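Local coordinates for protein tyrosinase (Aspergillus oryzae, PDB 3W6Q) that probably oxidises monophenols and diphenols to o-quinones at a pair of copper ions, at residues E469-L474 and G589-A594; G558-P563 and R605-K610; Y565-S570 and G609-V614. All blocks are in the same frame, centred on the assembly; numbering follows the deposited sequence.

Contact 1. Residues E469-L474 and G589-A594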
# COMPACT_ATOMS: atom_id res chain seq x y z
N GLU A 469 -9.28 -32.97 23.92
CA GLU A 469 -7.99 -33.51 23.52
C GLU A 469 -8.07 -34.43 22.30
O GLU A 469 -8.01 -35.65 22.42
CB GLU A 469 -7.30 -34.22 24.68
CG GLU A 469 -6.70 -33.27 25.68
CD GLU A 469 -5.81 -33.97 26.68
OE1 GLU A 469 -5.85 -35.22 26.74
OE2 GLU A 469 -5.07 -33.27 27.40
N GLU A 470 -8.21 -33.82 21.13
CA GLU A 470 -8.16 -34.57 19.89
C GLU A 470 -7.57 -33.65 18.85
O GLU A 470 -7.62 -32.43 19.02
CB GLU A 470 -9.55 -35.08 19.49
CG GLU A 470 -10.66 -34.03 19.49
CD GLU A 470 -12.07 -34.66 19.39
OE1 GLU A 470 -12.27 -35.77 19.94
OE2 GLU A 470 -12.97 -34.05 18.76
N ASP A 471 -6.98 -34.21 17.81
CA ASP A 471 -6.40 -33.40 16.75
C ASP A 471 -7.06 -33.76 15.43
O ASP A 471 -7.42 -34.92 15.22
CB ASP A 471 -4.88 -33.61 16.66
CG ASP A 471 -4.21 -32.59 15.74
OD1 ASP A 471 -4.57 -31.39 15.82
OD2 ASP A 471 -3.34 -32.99 14.94
N TYR A 472 -7.22 -32.77 14.57
CA TYR A 472 -7.72 -32.99 13.21
C TYR A 472 -6.76 -32.33 12.25
O TYR A 472 -6.28 -31.23 12.51
CB TYR A 472 -9.12 -32.39 13.00
CG TYR A 472 -10.24 -33.05 13.79
CD1 TYR A 472 -10.45 -32.73 15.12
CD2 TYR A 472 -11.11 -33.95 13.18
CE1 TYR A 472 -11.49 -33.32 15.85
CE2 TYR A 472 -12.14 -34.54 13.89
CZ TYR A 472 -12.33 -34.22 15.22
OH TYR A 472 -13.36 -34.79 15.94
N ILE A 473 -6.50 -33.00 11.13
CA ILE A 473 -5.68 -32.43 10.07
C ILE A 473 -6.33 -32.66 8.71
O ILE A 473 -7.12 -33.60 8.56
CB ILE A 473 -4.26 -33.05 10.03
CG1 ILE A 473 -4.33 -34.57 9.98
CG2 ILE A 473 -3.43 -32.59 11.23
CD1 ILE A 473 -2.98 -35.25 9.89
N LEU A 474 -6.03 -31.79 7.76
CA LEU A 474 -6.43 -31.96 6.36
C LEU A 474 -5.23 -32.40 5.52
O LEU A 474 -4.16 -31.81 5.62
CB LEU A 474 -6.97 -30.64 5.79
CG LEU A 474 -8.35 -30.22 6.30
CD1 LEU A 474 -8.55 -28.71 6.12
CD2 LEU A 474 -9.43 -31.04 5.59
N GLY A 589 -5.80 -37.14 21.47
CA GLY A 589 -4.66 -36.43 22.01
C GLY A 589 -4.31 -35.22 21.17
O GLY A 589 -4.66 -35.15 19.99
N THR A 590 -3.63 -34.26 21.79
CA THR A 590 -3.17 -33.06 21.09
C THR A 590 -1.86 -33.40 20.41
O THR A 590 -1.12 -34.26 20.87
CB THR A 590 -2.91 -31.92 22.07
OG1 THR A 590 -1.77 -32.24 22.88
CG2 THR A 590 -4.12 -31.68 22.96
N PHE A 591 -1.55 -32.70 19.32
CA PHE A 591 -0.34 -33.02 18.57
C PHE A 591 0.92 -32.65 19.34
O PHE A 591 1.96 -33.29 19.18
CB PHE A 591 -0.33 -32.38 17.17
CG PHE A 591 -0.04 -30.90 17.17
CD1 PHE A 591 1.28 -30.44 17.18
CD2 PHE A 591 -1.07 -29.98 17.10
CE1 PHE A 591 1.57 -29.07 17.17
CE2 PHE A 591 -0.80 -28.59 17.06
CZ PHE A 591 0.52 -28.14 17.11
N TYR A 592 0.83 -31.62 20.18
CA TYR A 592 2.03 -31.13 20.87
C TYR A 592 2.36 -31.94 22.11
O TYR A 592 3.48 -31.89 22.61
CB TYR A 592 1.93 -29.63 21.20
CG TYR A 592 0.60 -29.21 21.79
CD1 TYR A 592 0.35 -29.34 23.15
CD2 TYR A 592 -0.40 -28.66 20.99
CE1 TYR A 592 -0.85 -28.96 23.70
CE2 TYR A 592 -1.62 -28.27 21.53
CZ TYR A 592 -1.84 -28.42 22.89
OH TYR A 592 -3.03 -28.03 23.43
N ASP A 593 1.39 -32.70 22.60
CA ASP A 593 1.66 -33.59 23.73
C ASP A 593 2.08 -34.98 23.28
O ASP A 593 2.55 -35.78 24.08
CB ASP A 593 0.46 -33.64 24.67
CG ASP A 593 0.25 -32.34 25.42
OD1 ASP A 593 1.26 -31.75 25.87
OD2 ASP A 593 -0.91 -31.89 25.54
N ALA A 594 1.93 -35.25 21.98
CA ALA A 594 2.30 -36.53 21.37
C ALA A 594 3.75 -37.01 21.62
O ALA A 594 3.95 -38.19 21.94
CB ALA A 594 1.96 -36.54 19.88
O HOH W 1 -4.02 -31.10 18.60
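D471 and F591 meet at the beginning of strand 470-478, where the turn that follows strand 580-588 folds back against it. The aspartate CB lies 3.7 Å from the carbonyl O of G589. With CG of D471 anti to the backbone N (chi1 -170°), the carboxylate is carried to the base of F591, and CG and OD2 both approach the phenylalanine CB, OD2 at 3.8 Å. OD1 sits at the edge of the ring, near its plane and 4.0 Å from CD2 of F591, while carboxylate and ring planes are turned 48° apart. The same OD1 takes a hydrogen bond from a water at 2.8 Å, and that water accepts from the backbone N of F591, so the acid reaches the turn through one bridging water as well as by touch. R289 forms a salt bridge to OD1 and Y603 a hydrogen bond to OD2, which together satisfy a buried carboxylate and probably favour its ionised form. Just before the strand begins, the N of G589 donates to the carbonyl O of E469 at 2.8 Å. E469 CG brushes T590 CG2 at 4.1 Å. T590 also organises its own turn: OG1 bonds D593 OD2 at 2.8 Å and accepts from the backbone N of D593. The arrangement thus joins the end of an antiparallel strand pair, 470-478 with 580-588, to an ST motif that begins the helically wound residues 591-594.

Contact 2. Residues G558-P563 and R605-K610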
# COMPACT_ATOMS: atom_id res chain seq x y z
N GLY A 558 -22.44 -31.53 16.32
CA GLY A 558 -21.36 -32.49 16.47
C GLY A 558 -20.98 -33.25 15.21
O GLY A 558 -20.11 -34.11 15.24
N GLU A 559 -21.63 -32.93 14.10
CA GLU A 559 -21.32 -33.60 12.84
C GLU A 559 -19.95 -33.19 12.31
O GLU A 559 -19.56 -32.03 12.40
CB GLU A 559 -22.41 -33.29 11.81
CG GLU A 559 -23.78 -33.83 12.19
CD GLU A 559 -24.89 -33.29 11.32
OE1 GLU A 559 -24.60 -32.43 10.45
OE2 GLU A 559 -26.05 -33.72 11.50
N VAL A 560 -19.22 -34.17 11.77
CA VAL A 560 -17.94 -33.94 11.13
C VAL A 560 -18.13 -33.30 9.75
O VAL A 560 -18.94 -33.77 8.96
CB VAL A 560 -17.19 -35.27 10.94
CG1 VAL A 560 -15.84 -35.06 10.29
CG2 VAL A 560 -17.03 -35.97 12.29
N PRO A 561 -17.39 -32.22 9.46
CA PRO A 561 -17.62 -31.55 8.16
C PRO A 561 -17.05 -32.32 6.97
O PRO A 561 -16.04 -33.01 7.10
CB PRO A 561 -16.88 -30.22 8.32
CG PRO A 561 -15.80 -30.51 9.32
CD PRO A 561 -16.40 -31.51 10.28
N THR A 562 -17.72 -32.21 5.82
CA THR A 562 -17.11 -32.61 4.57
C THR A 562 -16.25 -31.45 4.10
O THR A 562 -16.77 -30.35 3.91
CB THR A 562 -18.15 -32.86 3.47
OG1 THR A 562 -19.02 -33.93 3.85
CG2 THR A 562 -17.46 -33.21 2.15
N PRO A 563 -14.94 -31.67 3.93
CA PRO A 563 -14.09 -30.59 3.41
C PRO A 563 -14.49 -30.25 1.98
O PRO A 563 -14.61 -31.14 1.14
CB PRO A 563 -12.68 -31.21 3.42
CG PRO A 563 -12.77 -32.39 4.36
CD PRO A 563 -14.18 -32.90 4.20
N ARG A 605 -8.85 -41.55 8.83
CA ARG A 605 -9.57 -40.73 7.84
C ARG A 605 -11.03 -40.64 8.26
O ARG A 605 -11.67 -41.66 8.44
CB ARG A 605 -9.46 -41.35 6.44
CG ARG A 605 -10.05 -40.48 5.33
CD ARG A 605 -10.09 -41.22 3.99
NE ARG A 605 -8.76 -41.41 3.43
CZ ARG A 605 -8.31 -40.81 2.33
NH1 ARG A 605 -9.10 -39.98 1.66
NH2 ARG A 605 -7.08 -41.04 1.89
N VAL A 606 -11.56 -39.44 8.43
CA VAL A 606 -12.94 -39.31 8.89
C VAL A 606 -13.87 -38.64 7.88
O VAL A 606 -15.09 -38.69 8.05
CB VAL A 606 -13.04 -38.60 10.25
CG1 VAL A 606 -12.47 -39.50 11.37
CG2 VAL A 606 -12.36 -37.24 10.19
N ALA A 607 -13.31 -38.00 6.86
CA ALA A 607 -14.12 -37.43 5.79
C ALA A 607 -13.30 -37.22 4.53
O ALA A 607 -12.09 -36.97 4.59
CB ALA A 607 -14.76 -36.11 6.23
N ASP A 608 -13.97 -37.34 3.39
CA ASP A 608 -13.37 -37.12 2.08
C ASP A 608 -13.89 -35.81 1.50
O ASP A 608 -15.06 -35.48 1.66
CB ASP A 608 -13.69 -38.28 1.14
CG ASP A 608 -13.02 -39.57 1.56
OD1 ASP A 608 -11.77 -39.65 1.45
OD2 ASP A 608 -13.73 -40.49 2.00
N GLY A 609 -13.00 -35.07 0.85
CA GLY A 609 -13.34 -33.77 0.31
C GLY A 609 -14.14 -33.88 -0.98
O GLY A 609 -14.15 -34.92 -1.62
N LYS A 610 -14.80 -32.79 -1.35
CA LYS A 610 -15.48 -32.71 -2.64
C LYS A 610 -15.44 -31.27 -3.12
O LYS A 610 -15.48 -30.33 -2.32
CB LYS A 610 -16.92 -33.22 -2.56
CG LYS A 610 -17.81 -32.51 -1.56
CD LYS A 610 -19.22 -33.12 -1.53
CE LYS A 610 -20.01 -32.86 -2.81
NZ LYS A 610 -21.43 -33.31 -2.73
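The backbones of V560-P563 and V606-K610 run in broadly the same direction, 36° apart, and close to 4.5 Å between the CA atoms of P563 and G609. There the N of K610 donates to the carbonyl O of P563 at 3.0 Å, and the same oxygen receives a CA-H...O contact from G609. Without a side chain, G609 can bring its CA this close to the carbonyl. Side chains fill the rest. A607 points its CB toward the 558-563 segment, where it meets both the carbonyl O of P561 at 3.5 Å and the ring CD of P563 at 3.8 Å. V560 CG1, anti to its own N (chi1 -180°), meets V606 CG2 at 4.1 Å, the two valines crossing at about a right angle. T562 turns its methyl rather than its hydroxyl inward: CG2 rests 3.3 Å from the carbonyl O of D608 and 3.8 Å from CG of K610, whose amine end leads away. V606 and A607 form a classic beta bulge facing L584 of strand 580-588. The opposing proline-rich loop follows helix 546-555, with P561 on Y552, and enters strand 563-568 with P563 against I492 and F494 of strand 488-494.

Contact 3. Residues Y565-S570 and G609-V614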
# COMPACT_ATOMS: atom_id res chain seq x y z
N TYR A 565 -13.55 -27.94 -1.41
CA TYR A 565 -12.42 -27.22 -1.99
C TYR A 565 -12.75 -26.49 -3.28
O TYR A 565 -13.65 -26.89 -4.02
CB TYR A 565 -11.20 -28.13 -2.19
CG TYR A 565 -11.42 -29.26 -3.16
CD1 TYR A 565 -11.22 -29.08 -4.53
CD2 TYR A 565 -11.81 -30.52 -2.72
CE1 TYR A 565 -11.43 -30.12 -5.43
CE2 TYR A 565 -12.01 -31.56 -3.61
CZ TYR A 565 -11.81 -31.35 -4.97
OH TYR A 565 -12.01 -32.38 -5.87
N VAL A 566 -12.03 -25.41 -3.52
CA VAL A 566 -12.10 -24.69 -4.78
C VAL A 566 -10.66 -24.45 -5.23
O VAL A 566 -9.80 -24.10 -4.42
CB VAL A 566 -12.85 -23.34 -4.64
CG1 VAL A 566 -12.88 -22.57 -5.97
CG2 VAL A 566 -14.26 -23.56 -4.14
N VAL A 567 -10.39 -24.67 -6.51
CA VAL A 567 -9.08 -24.36 -7.08
C VAL A 567 -9.16 -23.01 -7.79
O VAL A 567 -9.91 -22.85 -8.75
CB VAL A 567 -8.63 -25.43 -8.09
CG1 VAL A 567 -7.27 -25.06 -8.68
CG2 VAL A 567 -8.59 -26.82 -7.42
N VAL A 568 -8.39 -22.05 -7.31
CA VAL A 568 -8.52 -20.67 -7.78
C VAL A 568 -7.32 -20.29 -8.67
O VAL A 568 -6.18 -20.53 -8.29
CB VAL A 568 -8.63 -19.71 -6.57
CG1 VAL A 568 -8.84 -18.28 -7.02
CG2 VAL A 568 -9.76 -20.16 -5.64
N ASN A 569 -7.58 -19.71 -9.84
CA ASN A 569 -6.48 -19.25 -10.70
C ASN A 569 -6.13 -17.76 -10.53
O ASN A 569 -6.71 -17.08 -9.70
CB ASN A 569 -6.75 -19.60 -12.18
CG ASN A 569 -7.88 -18.77 -12.79
OD1 ASN A 569 -8.22 -17.69 -12.31
ND2 ASN A 569 -8.45 -19.29 -13.88
N SER A 570 -5.20 -17.26 -11.34
CA SER A 570 -4.72 -15.87 -11.16
C SER A 570 -5.74 -14.82 -11.61
O SER A 570 -5.54 -13.62 -11.39
CB SER A 570 -3.39 -15.64 -11.87
OG SER A 570 -3.50 -15.91 -13.26
N GLY A 609 -13.00 -35.07 0.85
CA GLY A 609 -13.34 -33.77 0.31
C GLY A 609 -14.14 -33.88 -0.98
O GLY A 609 -14.15 -34.92 -1.62
N LYS A 610 -14.80 -32.79 -1.35
CA LYS A 610 -15.48 -32.71 -2.64
C LYS A 610 -15.44 -31.27 -3.12
O LYS A 610 -15.48 -30.33 -2.32
CB LYS A 610 -16.92 -33.22 -2.56
CG LYS A 610 -17.81 -32.51 -1.56
CD LYS A 610 -19.22 -33.12 -1.53
CE LYS A 610 -20.01 -32.86 -2.81
NZ LYS A 610 -21.43 -33.31 -2.73
N ARG A 611 -15.33 -31.10 -4.43
CA ARG A 611 -15.22 -29.78 -5.03
C ARG A 611 -16.51 -28.99 -4.80
O ARG A 611 -17.60 -29.52 -4.93
CB ARG A 611 -14.93 -29.91 -6.52
CG ARG A 611 -14.39 -28.65 -7.17
CD ARG A 611 -14.30 -28.81 -8.68
NE ARG A 611 -13.57 -30.01 -9.07
CZ ARG A 611 -12.26 -30.06 -9.28
NH1 ARG A 611 -11.51 -28.97 -9.15
NH2 ARG A 611 -11.69 -31.20 -9.64
N ALA A 612 -16.37 -27.72 -4.45
CA ALA A 612 -17.52 -26.85 -4.32
C ALA A 612 -17.69 -26.07 -5.62
O ALA A 612 -16.71 -25.66 -6.25
CB ALA A 612 -17.34 -25.89 -3.15
N GLU A 613 -18.95 -25.85 -5.99
CA GLU A 613 -19.29 -25.06 -7.16
C GLU A 613 -19.33 -23.58 -6.81
O GLU A 613 -19.66 -23.21 -5.68
CB GLU A 613 -20.65 -25.48 -7.70
CG GLU A 613 -20.71 -26.92 -8.18
CD GLU A 613 -20.24 -27.09 -9.62
OE1 GLU A 613 -20.86 -27.87 -10.36
OE2 GLU A 613 -19.25 -26.43 -10.01
N VAL A 614 -18.99 -22.74 -7.78
CA VAL A 614 -19.02 -21.30 -7.57
C VAL A 614 -20.02 -20.68 -8.54
O VAL A 614 -20.64 -21.38 -9.35
CB VAL A 614 -17.61 -20.68 -7.73
CG1 VAL A 614 -16.65 -21.29 -6.72
CG2 VAL A 614 -17.10 -20.89 -9.15
O HOH W 2 -12.24 -25.76 -8.03
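Y565 and R611 form a parallel beta bridge, the join between strands 563-568 and 604-611 and the one parallel pairing in an otherwise antiparallel sheet. Two backbone bonds flank R611: the N of Y565 donates to the carbonyl O of K610 at 3.2 Å, and the N of A612 donates to the carbonyl O of Y565 at 2.9 Å and an almost straight 172°. That second carbonyl also receives a CA-H...O contact from R611. The backbone N of V567 is satisfied by a water, 2.6 Å away. In one of the two modelled conformers of R611, NH1 has a weak link to this water, in the plane of the guanidinium, and a firmer partner in the carbonyl O of V578. Apolar contacts complete the join: V566 CG2 with CB of A612 and V566 CG1 with CG1 of V614 at 4.1 Å. Y565, its CG set between backbone N and carbonyl carbon (chi1 63°), lays one ring face over the backbone of R611, whose CA sits above the ring centre. In the same conformer the arginine bends at chi3 and brings its head back to the ring: guanidinium and ring planes stand 73° apart, with Y565 CE1 over the guanidinium face, 3.9 Å from R611 CZ.

Overall arrangement
The three contacts sample one mixed sheet, and their chemistry follows their place in it. All are partly buried; contact 3 has the largest share of buried residues, whereas contact 2 has more exposed ones. Contacts 2 and 3 share G609 and K610 and follow strand 604-611 as it comes alongside 563-568, first through proline and valine packing, then through a parallel bridge under an aromatic ring. Contact 1, about 27 Å from contact 3 between centres, belongs to strand 470-478 and relies on a buried carboxylate held by a salt bridge, a tyrosine hydroxyl and a water. It nevertheless touches contact 2, where L474 CD2 packs 3.8 Å from P563 CG.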